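Local coordinates for protein toluene, o-xylene monooxygenase oxygenase subunit (Pseudomonas stutzeri, PDB 2INC) that forms a ferritin-like helical subunit of the toluene/o-xylene monooxygenase oxygenase, an enzyme component that probably hydroxylates aromatic compounds, at residues L114-T119 with D189-G194; R196-K201 with E286-K291; Q229-L234 with S298-G303; A292-C297 with N305-A310. All coordinates share one frame; numbering follows the deposited sequence.

Overall arrangement
From the N terminus, interaction 1 comes first, closing a largely helical loop of 69 residues by bringing the end of helix 108-117 to the start of helix 190-202. Interaction 2 opens further along that second helix and joins it to helix 274-299. Before it closes, interaction 3 opens on helix 208-237, reaching to the turn after helix 274-299; the two therefore cross. Interaction 4, the shortest loop, begins within the span of interaction 3 and ends beyond it, a second crossing, as helix 303-319 folds back on helix 274-299. Phe117 and Tyr296 tie interaction 1 to interaction 4, while Leu300 carries interaction 3 to Phe117.

Interaction 1 of 4, residues L114-T119 with D189-G194; sequences LARFYT and DPAWQG
Arg116 and Asp189 form a two-pronged salt bridge where the end of helix 108-117 meets the N-cap of helix 190-202, within the helical bundle of this ferritin-like subunit. The arginine chain runs out extended, CG anti to the backbone N (chi1 -174°), which presents its guanidinium side-on to the carboxylate. Arg116 NE donates to Asp189 OD1 at 2.6 Å and Arg116 NH2 to Asp189 OD2 at 2.9 Å, each meeting a syn lone pair, with the two planes only 25° apart. Asp189 OD2 also caps the helix, accepting from Ala191 N at 2.7 Å on its anti side. Two donors thus grip one oxygen, and the positive end of the helix probably favours the charged carboxylate further. An asparagine in place of Asp189 would probably leave the Arg116 guanidinium without its anionic mate and freer to turn.

This salt bridge lies on the more open side of the contact, both residues being partly exposed. Deeper in, packing takes over. Ala191 CB approaches Phe117 CE1 at 4.0 Å, while Arg116 CG lies over one face of the Phe117 ring near its rim. Tyr296 of helix 274-299 stacks edge-to-face with both Phe117 and Trp192, and its hydroxyl bonds to Phe117 O. The Trp192 indole reaches across to the last turn of helix 108-117, with CZ2 at 3.5 Å from Phe117 O. Beside it, Trp192 NE1 donates in the plane of the indole to Arg116 O, a 2.8 Å bond with an N-H...O angle of 164°.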
loop_
_atom_site.group_PDB
_atom_site.type_symbol
_atom_site.label_atom_id
_atom_site.label_comp_id
_atom_site.label_asym_id
_atom_site.label_seq_id
_atom_site.Cartn_x
_atom_site.Cartn_y
_atom_site.Cartn_z
ATOM N N LEU B 114 -26.505 17.509 30.258
ATOM C CA LEU B 114 -25.654 17.590 29.067
ATOM C C LEU B 114 -25.443 19.019 28.559
ATOM O O LEU B 114 -24.313 19.391 28.296
ATOM C CB LEU B 114 -26.262 16.769 27.933
ATOM C CG LEU B 114 -26.279 15.279 28.181
ATOM C CD1 LEU B 114 -26.893 14.643 26.930
ATOM C CD2 LEU B 114 -24.884 14.713 28.429
ATOM N N ALA B 115 -26.503 19.820 28.461
ATOM C CA ALA B 115 -26.360 21.176 27.960
ATOM C C ALA B 115 -25.428 22.002 28.842
ATOM O O ALA B 115 -24.655 22.835 28.321
ATOM C CB ALA B 115 -27.734 21.856 27.830
ATOM N N ARG B 116 -25.452 21.749 30.154
ATOM C CA ARG B 116 -24.680 22.544 31.096
ATOM C C ARG B 116 -23.285 22.046 31.263
ATOM O O ARG B 116 -22.345 22.860 31.301
ATOM C CB ARG B 116 -25.343 22.530 32.486
ATOM C CG ARG B 116 -24.676 23.473 33.498
ATOM C CD ARG B 116 -25.585 23.738 34.682
ATOM N NE ARG B 116 -24.880 24.674 35.571
ATOM C CZ ARG B 116 -24.994 24.719 36.884
ATOM N NH1 ARG B 116 -25.816 23.869 37.528
ATOM N NH2 ARG B 116 -24.281 25.630 37.551
ATOM N N PHE B 117 -23.160 20.717 31.423
ATOM C CA PHE B 117 -21.895 20.103 31.801
ATOM C C PHE B 117 -21.139 19.374 30.710
ATOM O O PHE B 117 -19.945 19.072 30.910
ATOM C CB PHE B 117 -22.129 19.091 32.909
ATOM C CG PHE B 117 -22.594 19.716 34.195
ATOM C CD1 PHE B 117 -21.682 20.338 35.041
ATOM C CD2 PHE B 117 -23.957 19.736 34.528
ATOM C CE1 PHE B 117 -22.114 20.931 36.247
ATOM C CE2 PHE B 117 -24.396 20.327 35.728
ATOM C CZ PHE B 117 -23.451 20.911 36.603
ATOM N N TYR B 118 -21.813 19.066 29.603
ATOM C CA TYR B 118 -21.125 18.349 28.507
ATOM C C TYR B 118 -20.779 19.190 27.285
ATOM O O TYR B 118 -19.607 19.381 26.963
ATOM C CB TYR B 118 -21.916 17.063 28.145
ATOM C CG TYR B 118 -21.314 16.368 26.930
ATOM C CD1 TYR B 118 -21.983 16.343 25.710
ATOM C CD2 TYR B 118 -20.070 15.782 27.014
ATOM C CE1 TYR B 118 -21.430 15.730 24.590
ATOM C CE2 TYR B 118 -19.494 15.175 25.888
ATOM C CZ TYR B 118 -20.190 15.148 24.701
ATOM O OH TYR B 118 -19.629 14.528 23.601
ATOM N N THR B 119 -21.772 19.742 26.605
ATOM C CA THR B 119 -21.466 20.401 25.369
ATOM C C THR B 119 -20.522 21.634 25.451
ATOM O O THR B 119 -19.756 21.867 24.480
ATOM C CB THR B 119 -22.703 20.643 24.530
ATOM O OG1 THR B 119 -23.570 21.458 25.266
ATOM C CG2 THR B 119 -23.412 19.277 24.248
ATOM N N ASP B 189 -21.242 30.572 33.528
ATOM C CA ASP B 189 -21.796 29.662 34.508
ATOM C C ASP B 189 -20.762 29.433 35.585
ATOM O O ASP B 189 -19.642 29.039 35.253
ATOM C CB ASP B 189 -22.151 28.302 33.817
ATOM C CG ASP B 189 -22.891 27.338 34.731
ATOM O OD1 ASP B 189 -23.867 26.709 34.253
ATOM O OD2 ASP B 189 -22.498 27.137 35.902
ATOM N N PRO B 190 -21.140 29.601 36.874
ATOM C CA PRO B 190 -20.180 29.400 37.951
ATOM C C PRO B 190 -19.494 28.058 37.826
ATOM O O PRO B 190 -18.311 27.973 38.236
ATOM C CB PRO B 190 -21.035 29.363 39.229
ATOM C CG PRO B 190 -22.366 30.027 38.824
ATOM C CD PRO B 190 -22.485 29.987 37.366
ATOM N N ALA B 191 -20.203 27.020 37.309
ATOM C CA ALA B 191 -19.616 25.658 37.282
ATOM C C ALA B 191 -18.362 25.621 36.431
ATOM O O ALA B 191 -17.479 24.774 36.680
ATOM C CB ALA B 191 -20.593 24.615 36.759
ATOM N N TRP B 192 -18.269 26.526 35.459
ATOM C CA TRP B 192 -17.107 26.505 34.528
ATOM C C TRP B 192 -16.041 27.560 34.810
ATOM O O TRP B 192 -14.987 27.570 34.152
ATOM C CB TRP B 192 -17.580 26.763 33.112
ATOM C CG TRP B 192 -18.290 25.587 32.535
ATOM C CD1 TRP B 192 -19.636 25.454 32.419
ATOM C CD2 TRP B 192 -17.707 24.394 31.972
ATOM N NE1 TRP B 192 -19.951 24.242 31.827
ATOM C CE2 TRP B 192 -18.784 23.565 31.558
ATOM C CE3 TRP B 192 -16.386 23.936 31.789
ATOM C CZ2 TRP B 192 -18.591 22.315 30.944
ATOM C CZ3 TRP B 192 -16.193 22.663 31.182
ATOM C CH2 TRP B 192 -17.297 21.879 30.761
ATOM N N GLN B 193 -16.301 28.439 35.772
ATOM C CA GLN B 193 -15.369 29.525 36.019
ATOM C C GLN B 193 -14.014 29.117 36.636
ATOM O O GLN B 193 -13.005 29.758 36.343
ATOM C CB GLN B 193 -16.059 30.655 36.780
ATOM C CG GLN B 193 -17.066 31.511 35.945
ATOM C CD GLN B 193 -16.807 31.418 34.465
ATOM O OE1 GLN B 193 -15.896 32.103 33.943
ATOM N NE2 GLN B 193 -17.586 30.559 33.748
ATOM N N GLY B 194 -13.979 28.094 37.482
ATOM C CA GLY B 194 -12.710 27.511 37.958
ATOM C C GLY B 194 -11.914 27.088 36.752
ATOM O O GLY B 194 -10.805 27.559 36.572
#

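Interaction 2 of 4, residues R196-K201 with E286-K291; sequences RELIEK and EPLADK
Glu197, which meets Lys291 across the contact, accepts at OE2 from Lys201 NZ, one turn along its own helix, at 2.8 Å on the anti lone pair. Its other oxygen, Glu197 OE1, faces Lys291 NZ; the modelled separation is unusually short, and its exact value is doubtful. Lys291 gets there with a chain bent at its last two torsions, whereas Glu197 is extended, CG anti to the backbone N (chi1 179°). A glutamine at Glu197 would probably leave the ammonium groups of Lys201 and Lys291, with their NZ atoms 6.4 Å apart, lacking the negative charge that bridges them.

This network lies over an antiparallel pair of bundle helices, whose local axes approach to 8.9 Å with directions 145° apart. Beneath it Leu288 packs against side chains of helix 190-202: its CD2 lies 3.7 Å from Glu197 CD, and its CD1 meets Lys201 CD at 3.8 Å, the lysine's apolar stem crossing at about a right angle. On the buried side, Leu198 CD1 packs on Leu288 CB at 3.8 Å, and Leu198 CD2 on Ala289 CA at 3.9 Å. Thr219 of helix 208-237 also touches Leu198, while Glu200, on another face of helix 190-202, bonds to a chain of another protein.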
loop_
_atom_site.group_PDB
_atom_site.type_symbol
_atom_site.label_atom_id
_atom_site.label_comp_id
_atom_site.label_asym_id
_atom_site.label_seq_id
_atom_site.Cartn_x
_atom_site.Cartn_y
_atom_site.Cartn_z
ATOM N N ARG B 196 -12.221 27.841 33.524
ATOM C CA ARG B 196 -11.899 28.865 32.553
ATOM C C ARG B 196 -10.750 29.744 33.086
ATOM O O ARG B 196 -9.854 30.114 32.325
ATOM C CB ARG B 196 -13.146 29.678 32.330
ATOM C CG ARG B 196 -13.100 30.624 31.138
ATOM C CD ARG B 196 -14.365 31.473 31.190
ATOM N NE ARG B 196 -14.108 32.570 30.330
ATOM C CZ ARG B 196 -14.595 33.787 30.406
ATOM N NH1 ARG B 196 -15.459 34.175 31.337
ATOM N NH2 ARG B 196 -14.161 34.613 29.483
ATOM N N GLU B 197 -10.792 30.135 34.358
ATOM C CA GLU B 197 -9.687 30.897 34.953
ATOM C C GLU B 197 -8.406 30.112 34.864
ATOM O O GLU B 197 -7.386 30.654 34.442
ATOM C CB GLU B 197 -9.985 31.241 36.434
ATOM C CG GLU B 197 -8.840 32.026 37.117
ATOM C CD GLU B 197 -9.200 32.580 38.485
ATOM O OE1 GLU B 197 -10.277 32.256 39.058
ATOM O OE2 GLU B 197 -8.365 33.326 39.019
ATOM N N LEU B 198 -8.441 28.849 35.288
ATOM C CA LEU B 198 -7.270 27.986 35.210
ATOM C C LEU B 198 -6.653 27.938 33.781
ATOM O O LEU B 198 -5.480 28.250 33.586
ATOM C CB LEU B 198 -7.674 26.585 35.615
ATOM C CG LEU B 198 -6.564 25.531 35.453
ATOM C CD1 LEU B 198 -5.221 25.854 36.196
ATOM C CD2 LEU B 198 -7.100 24.166 35.849
ATOM N N ILE B 199 -7.455 27.562 32.791
ATOM C CA ILE B 199 -6.930 27.440 31.438
ATOM C C ILE B 199 -6.567 28.833 30.842
ATOM O O ILE B 199 -5.554 28.926 30.162
ATOM C CB ILE B 199 -7.861 26.618 30.510
ATOM C CG1 ILE B 199 -7.092 26.139 29.254
ATOM C CG2 ILE B 199 -8.968 27.487 29.993
ATOM C CD1 ILE B 199 -5.765 25.274 29.512
ATOM N N GLU B 200 -7.347 29.914 31.056
ATOM C CA GLU B 200 -6.876 31.198 30.514
ATOM C C GLU B 200 -5.517 31.622 31.053
ATOM O O GLU B 200 -4.683 32.131 30.285
ATOM C CB GLU B 200 -7.863 32.329 30.752
ATOM C CG GLU B 200 -9.120 32.141 29.896
ATOM C CD GLU B 200 -10.157 33.260 30.106
ATOM O OE1 GLU B 200 -9.904 34.232 30.864
ATOM O OE2 GLU B 200 -11.234 33.143 29.493
ATOM N N LYS B 201 -5.302 31.459 32.368
ATOM C CA LYS B 201 -3.992 31.782 32.956
ATOM C C LYS B 201 -2.883 30.862 32.490
ATOM O O LYS B 201 -1.770 31.337 32.148
ATOM C CB LYS B 201 -4.052 31.781 34.488
ATOM C CG LYS B 201 -4.904 32.976 34.999
ATOM C CD LYS B 201 -4.923 33.002 36.534
ATOM C CE LYS B 201 -5.544 34.350 36.940
ATOM N NZ LYS B 201 -5.857 34.499 38.432
ATOM N N GLU B 286 -1.626 24.219 41.320
ATOM C CA GLU B 286 -2.531 23.329 42.081
ATOM C C GLU B 286 -3.778 23.998 42.712
ATOM O O GLU B 286 -4.881 23.451 42.615
ATOM C CB GLU B 286 -1.749 22.515 43.141
ATOM C CG GLU B 286 -1.897 21.013 42.960
ATOM C CD GLU B 286 -1.377 20.177 44.157
ATOM O OE1 GLU B 286 -1.345 18.918 44.078
ATOM O OE2 GLU B 286 -0.992 20.797 45.181
ATOM N N PRO B 287 -3.629 25.159 43.377
ATOM C CA PRO B 287 -4.834 25.805 43.938
ATOM C C PRO B 287 -5.909 26.219 42.912
ATOM O O PRO B 287 -7.114 26.175 43.223
ATOM C CB PRO B 287 -4.270 27.089 44.576
ATOM C CG PRO B 287 -2.844 26.836 44.781
ATOM C CD PRO B 287 -2.423 25.956 43.659
ATOM N N LEU B 288 -5.489 26.641 41.716
ATOM C CA LEU B 288 -6.458 26.955 40.625
ATOM C C LEU B 288 -7.135 25.720 40.086
ATOM O O LEU B 288 -8.290 25.788 39.654
ATOM C CB LEU B 288 -5.788 27.663 39.456
ATOM C CG LEU B 288 -5.558 29.163 39.575
ATOM C CD1 LEU B 288 -4.753 29.663 38.380
ATOM C CD2 LEU B 288 -6.872 29.906 39.665
ATOM N N ALA B 289 -6.410 24.605 40.080
ATOM C CA ALA B 289 -6.979 23.318 39.692
ATOM C C ALA B 289 -8.012 22.851 40.728
ATOM O O ALA B 289 -9.045 22.311 40.368
ATOM C CB ALA B 289 -5.886 22.264 39.572
ATOM N N ASP B 290 -7.714 23.049 42.006
ATOM C CA ASP B 290 -8.692 22.814 43.060
ATOM C C ASP B 290 -9.926 23.629 42.838
ATOM O O ASP B 290 -11.008 23.080 42.853
ATOM C CB ASP B 290 -8.117 23.096 44.431
ATOM C CG ASP B 290 -7.117 22.023 44.863
ATOM O OD1 ASP B 290 -7.093 20.937 44.227
ATOM O OD2 ASP B 290 -6.360 22.260 45.838
ATOM N N LYS B 291 -9.778 24.926 42.638
ATOM C CA LYS B 291 -10.921 25.768 42.380
ATOM C C LYS B 291 -11.757 25.211 41.217
ATOM O O LYS B 291 -12.984 25.180 41.283
ATOM C CB LYS B 291 -10.460 27.189 42.038
ATOM C CG LYS B 291 -10.414 28.166 43.225
ATOM C CD LYS B 291 -10.220 29.662 42.769
ATOM C CE LYS B 291 -11.062 29.997 41.534
ATOM N NZ LYS B 291 -10.187 30.135 40.342
#

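Interaction 3 of 4, residues Q229-L234 with S298-G303; sequences QQLGSL and SALPDG
This is a purely apolar contact, in which Leu234 and Leu231, near the C-terminal end of helix 208-237, pack against Leu300 and Pro301 in the turn that follows helix 274-299. The turn is a type II beta turn from Leu300 to Gly303, linking that helix to helix 303-319. Asp302, with positive phi, takes its third position, and Gly303 fits tightly at the fourth: a CB there would run into Ser298 O.

Leu234 makes most of the contact on the side of helix 208-237 and splits its two methyls between the turn residues. Its CG stands anti to the backbone N (chi1 -179°), which directs the branch out from the helix toward the turn. Leu234 CD1 rests on Pro301 CB at 3.9 Å, and Leu234 CD2 lies 4.0 Å from Pro301 CG, the leucine meeting the proline ring at about a right angle. The same Leu234 CD2 touches Leu300 CD2 at 4.0 Å. Leu231 comes in more loosely from one turn earlier, its CD1 at 4.3 Å from Leu300 CD2, and Gln230 offers only its CB to Leu300 CD1, at 4.5 Å.

The contact continues into its surroundings: Phe117 of helix 108-117 also packs on Leu300, and Trp110 of the same helix on Leu234. Pro301 sits at the exposed margin, while Leu300 is buried. No hydrogen bond or salt bridge joins the two segments, which implies that the turn is held against helix 208-237 by hydrophobic burial and the fit of branched methyls to a rigid proline ring, with little directional constraint.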
loop_
_atom_site.group_PDB
_atom_site.type_symbol
_atom_site.label_atom_id
_atom_site.label_comp_id
_atom_site.label_asym_id
_atom_site.label_seq_id
_atom_site.Cartn_x
_atom_site.Cartn_y
_atom_site.Cartn_z
ATOM N N GLN B 229 -13.778 11.264 33.714
ATOM C CA GLN B 229 -14.056 10.324 34.767
ATOM C C GLN B 229 -15.412 10.553 35.457
ATOM O O GLN B 229 -16.249 9.661 35.443
ATOM C CB GLN B 229 -12.914 10.269 35.759
ATOM C CG GLN B 229 -12.978 9.071 36.688
ATOM C CD GLN B 229 -12.841 7.770 35.966
ATOM O OE1 GLN B 229 -12.086 7.653 35.003
ATOM N NE2 GLN B 229 -13.554 6.772 36.426
ATOM N N GLN B 230 -15.635 11.731 36.038
ATOM C CA GLN B 230 -16.778 11.913 36.921
ATOM C C GLN B 230 -18.033 12.103 36.090
ATOM O O GLN B 230 -19.069 11.504 36.370
ATOM C CB GLN B 230 -16.554 13.111 37.859
ATOM C CG GLN B 230 -15.439 12.889 38.901
ATOM C CD GLN B 230 -15.706 11.721 39.793
ATOM O OE1 GLN B 230 -16.814 11.575 40.290
ATOM N NE2 GLN B 230 -14.714 10.847 39.977
ATOM N N LEU B 231 -17.969 12.945 35.066
ATOM C CA LEU B 231 -19.141 13.084 34.199
ATOM C C LEU B 231 -19.455 11.767 33.466
ATOM O O LEU B 231 -20.613 11.339 33.413
ATOM C CB LEU B 231 -18.960 14.242 33.221
ATOM C CG LEU B 231 -20.137 14.503 32.272
ATOM C CD1 LEU B 231 -21.328 14.978 33.085
ATOM C CD2 LEU B 231 -19.759 15.527 31.225
ATOM N N GLY B 232 -18.434 11.083 32.939
ATOM C CA GLY B 232 -18.649 9.783 32.265
ATOM C C GLY B 232 -19.327 8.758 33.191
ATOM O O GLY B 232 -20.260 8.083 32.773
ATOM N N SER B 233 -18.889 8.658 34.457
ATOM C CA SER B 233 -19.553 7.757 35.444
ATOM C C SER B 233 -20.993 8.143 35.699
ATOM O O SER B 233 -21.925 7.322 35.753
ATOM C CB SER B 233 -18.865 7.855 36.777
ATOM O OG SER B 233 -17.616 7.258 36.629
ATOM N N LEU B 234 -21.189 9.429 35.854
ATOM C CA LEU B 234 -22.517 9.901 36.043
ATOM C C LEU B 234 -23.377 9.560 34.819
ATOM O O LEU B 234 -24.528 9.130 34.960
ATOM C CB LEU B 234 -22.461 11.407 36.265
ATOM C CG LEU B 234 -23.791 12.054 36.513
ATOM C CD1 LEU B 234 -24.405 11.471 37.806
ATOM C CD2 LEU B 234 -23.566 13.575 36.612
ATOM N N SER B 298 -18.987 20.310 42.232
ATOM C CA SER B 298 -19.949 20.596 43.279
ATOM C C SER B 298 -21.319 20.788 42.660
ATOM O O SER B 298 -22.338 20.574 43.312
ATOM C CB SER B 298 -19.551 21.827 44.096
ATOM O OG SER B 298 -19.803 22.983 43.308
ATOM N N ALA B 299 -21.349 21.185 41.401
ATOM C CA ALA B 299 -22.614 21.477 40.729
ATOM C C ALA B 299 -23.259 20.230 40.151
ATOM O O ALA B 299 -24.436 20.256 39.810
ATOM C CB ALA B 299 -22.421 22.525 39.657
ATOM N N LEU B 300 -22.491 19.147 40.025
ATOM C CA LEU B 300 -23.022 17.852 39.580
ATOM C C LEU B 300 -23.829 17.215 40.719
ATOM O O LEU B 300 -23.654 17.594 41.870
ATOM C CB LEU B 300 -21.876 16.908 39.244
ATOM C CG LEU B 300 -20.960 17.159 38.040
ATOM C CD1 LEU B 300 -19.941 16.047 37.990
ATOM C CD2 LEU B 300 -21.765 17.165 36.794
ATOM N N PRO B 301 -24.758 16.287 40.392
ATOM C CA PRO B 301 -25.293 15.242 41.268
ATOM C C PRO B 301 -24.242 14.599 42.184
ATOM O O PRO B 301 -23.164 14.187 41.719
ATOM C CB PRO B 301 -25.814 14.204 40.266
ATOM C CG PRO B 301 -26.329 15.058 39.120
ATOM C CD PRO B 301 -25.464 16.320 39.094
ATOM N N ASP B 302 -24.530 14.529 43.484
ATOM C CA ASP B 302 -23.600 13.879 44.411
ATOM C C ASP B 302 -22.228 14.592 44.287
ATOM O O ASP B 302 -21.133 13.967 44.303
ATOM C CB ASP B 302 -23.519 12.401 44.048
ATOM C CG ASP B 302 -23.100 11.518 45.208
ATOM O OD1 ASP B 302 -22.417 12.008 46.161
ATOM O OD2 ASP B 302 -23.461 10.315 45.138
ATOM N N GLY B 303 -22.329 15.919 44.154
ATOM C CA GLY B 303 -21.217 16.814 43.899
ATOM C C GLY B 303 -20.038 16.726 44.832
ATOM O O GLY B 303 -18.887 16.762 44.389
#

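Interaction 4 of 4, residues A292-C297 with N305-A310; sequences AIEAYC and NAIVEA
Cys297 and Ile293 of helix 274-299 face Ala306, Ile307 and Ala310 of helix 303-319 in an antiparallel helical hairpin. The local axes come within 8.7 Å, their directions 150° apart.

Apolar packing makes up most of the contact. Cys297 CB touches two side chains, 3.7 Å from Ala306 CB and 3.6 Å from Ile307 CG1. Its sulfur, placed beside the backbone N by chi1 of -69°, reaches Ala306 CB as well, at 4.1 Å. One turn earlier, Ile293 sends CG2 onto Ala310 CB at 3.6 Å, with Ile307 CG2 a little farther off at 4.2 Å. The small Ala306 and Ala310, a turn apart, let the Cys297 and Ile293 side chains approach helix 303-319 this closely.

Ile307 also touches the backbone and the aliphatic part of Glu294. Ile307 CD1 sits 3.8 Å from Glu294 O, and Ile307 CG2 meets Glu294 CG at 4.0 Å, the two chains crossing at about a right angle.

Polar bonds are absent between the two segments. The Glu294 carboxylate instead finds Lys311, the residue after Ala310, in a salt bridge that staples the same helix pair at the margin of its buried seam.

Around the hairpin, helix 208-237 touches Ala306 through Gln230 and Tyr296 through Leu227 and Leu231, while helix 190-202 packs on Ala292 through Phe195 and Leu198.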
loop_
_atom_site.group_PDB
_atom_site.type_symbol
_atom_site.label_atom_id
_atom_site.label_comp_id
_atom_site.label_asym_id
_atom_site.label_seq_id
_atom_site.Cartn_x
_atom_site.Cartn_y
_atom_site.Cartn_z
ATOM N N ALA B 292 -11.083 24.739 40.175
ATOM C CA ALA B 292 -11.725 24.210 38.958
ATOM C C ALA B 292 -12.629 23.029 39.216
ATOM O O ALA B 292 -13.808 23.038 38.812
ATOM C CB ALA B 292 -10.624 23.851 37.919
ATOM N N ILE B 293 -12.049 22.005 39.869
ATOM C CA ILE B 293 -12.714 20.780 40.270
ATOM C C ILE B 293 -13.852 21.125 41.220
ATOM O O ILE B 293 -14.997 20.640 41.042
ATOM C CB ILE B 293 -11.707 19.807 40.988
ATOM C CG1 ILE B 293 -10.701 19.235 39.982
ATOM C CG2 ILE B 293 -12.469 18.675 41.660
ATOM C CD1 ILE B 293 -9.524 18.454 40.640
ATOM N N GLU B 294 -13.563 21.991 42.194
ATOM C CA GLU B 294 -14.563 22.355 43.186
ATOM C C GLU B 294 -15.786 22.918 42.495
ATOM O O GLU B 294 -16.875 22.442 42.770
ATOM C CB GLU B 294 -13.999 23.299 44.254
ATOM C CG GLU B 294 -13.179 22.509 45.316
ATOM C CD GLU B 294 -12.223 23.405 46.148
ATOM O OE1 GLU B 294 -12.379 24.634 46.088
ATOM O OE2 GLU B 294 -11.284 22.874 46.800
ATOM N N ALA B 295 -15.610 23.878 41.577
ATOM C CA ALA B 295 -16.747 24.603 41.016
ATOM C C ALA B 295 -17.577 23.711 40.106
ATOM O O ALA B 295 -18.811 23.797 40.091
ATOM C CB ALA B 295 -16.307 25.776 40.262
ATOM N N TYR B 296 -16.895 22.859 39.340
ATOM C CA TYR B 296 -17.565 22.019 38.365
ATOM C C TYR B 296 -18.271 20.860 39.061
ATOM O O TYR B 296 -19.449 20.678 38.914
ATOM C CB TYR B 296 -16.539 21.527 37.317
ATOM C CG TYR B 296 -17.106 20.664 36.203
ATOM C CD1 TYR B 296 -17.588 21.237 35.037
ATOM C CD2 TYR B 296 -17.105 19.280 36.304
ATOM C CE1 TYR B 296 -18.112 20.469 34.009
ATOM C CE2 TYR B 296 -17.646 18.469 35.272
ATOM C CZ TYR B 296 -18.138 19.081 34.126
ATOM O OH TYR B 296 -18.649 18.346 33.068
ATOM N N CYS B 297 -17.540 20.108 39.864
ATOM C CA CYS B 297 -18.072 18.912 40.442
ATOM C C CYS B 297 -19.092 19.184 41.539
ATOM O O CYS B 297 -19.994 18.396 41.729
ATOM C CB CYS B 297 -16.935 18.046 40.965
ATOM S SG CYS B 297 -15.918 17.343 39.629
ATOM N N ASN B 305 -18.894 14.228 46.649
ATOM C CA ASN B 305 -18.093 13.019 46.423
ATOM C C ASN B 305 -17.266 13.084 45.143
ATOM O O ASN B 305 -16.143 12.600 45.111
ATOM C CB ASN B 305 -18.932 11.746 46.374
ATOM C CG ASN B 305 -18.053 10.494 46.319
ATOM O OD1 ASN B 305 -17.033 10.408 47.035
ATOM N ND2 ASN B 305 -18.409 9.536 45.455
ATOM N N ALA B 306 -17.856 13.644 44.092
ATOM C CA ALA B 306 -17.153 13.879 42.841
ATOM C C ALA B 306 -15.884 14.703 43.106
ATOM O O ALA B 306 -14.815 14.345 42.645
ATOM C CB ALA B 306 -18.090 14.590 41.831
ATOM N N ILE B 307 -16.004 15.788 43.875
ATOM C CA ILE B 307 -14.866 16.656 44.227
ATOM C C ILE B 307 -13.748 15.896 44.894
ATOM O O ILE B 307 -12.603 16.004 44.491
ATOM C CB ILE B 307 -15.278 17.812 45.149
ATOM C CG1 ILE B 307 -16.274 18.730 44.450
ATOM C CG2 ILE B 307 -14.079 18.627 45.549
ATOM C CD1 ILE B 307 -16.977 19.690 45.424
ATOM N N VAL B 308 -14.074 15.159 45.946
ATOM C CA VAL B 308 -13.094 14.337 46.663
ATOM C C VAL B 308 -12.392 13.330 45.776
ATOM O O VAL B 308 -11.165 13.237 45.824
ATOM C CB VAL B 308 -13.722 13.662 47.902
ATOM C CG1 VAL B 308 -12.864 12.476 48.403
ATOM C CG2 VAL B 308 -13.908 14.722 48.993
ATOM N N GLU B 309 -13.143 12.597 44.953
ATOM C CA GLU B 309 -12.516 11.633 44.032
ATOM C C GLU B 309 -11.721 12.310 42.907
ATOM O O GLU B 309 -10.604 11.912 42.667
ATOM C CB GLU B 309 -13.512 10.641 43.446
ATOM C CG GLU B 309 -14.136 9.709 44.487
ATOM C CD GLU B 309 -15.177 8.784 43.878
ATOM O OE1 GLU B 309 -15.856 9.202 42.900
ATOM O OE2 GLU B 309 -15.317 7.624 44.354
ATOM N N ALA B 310 -12.270 13.343 42.264
ATOM C CA ALA B 310 -11.497 14.077 41.216
ATOM C C ALA B 310 -10.173 14.574 41.822
ATOM O O ALA B 310 -9.101 14.409 41.235
ATOM C CB ALA B 310 -12.316 15.236 40.601
#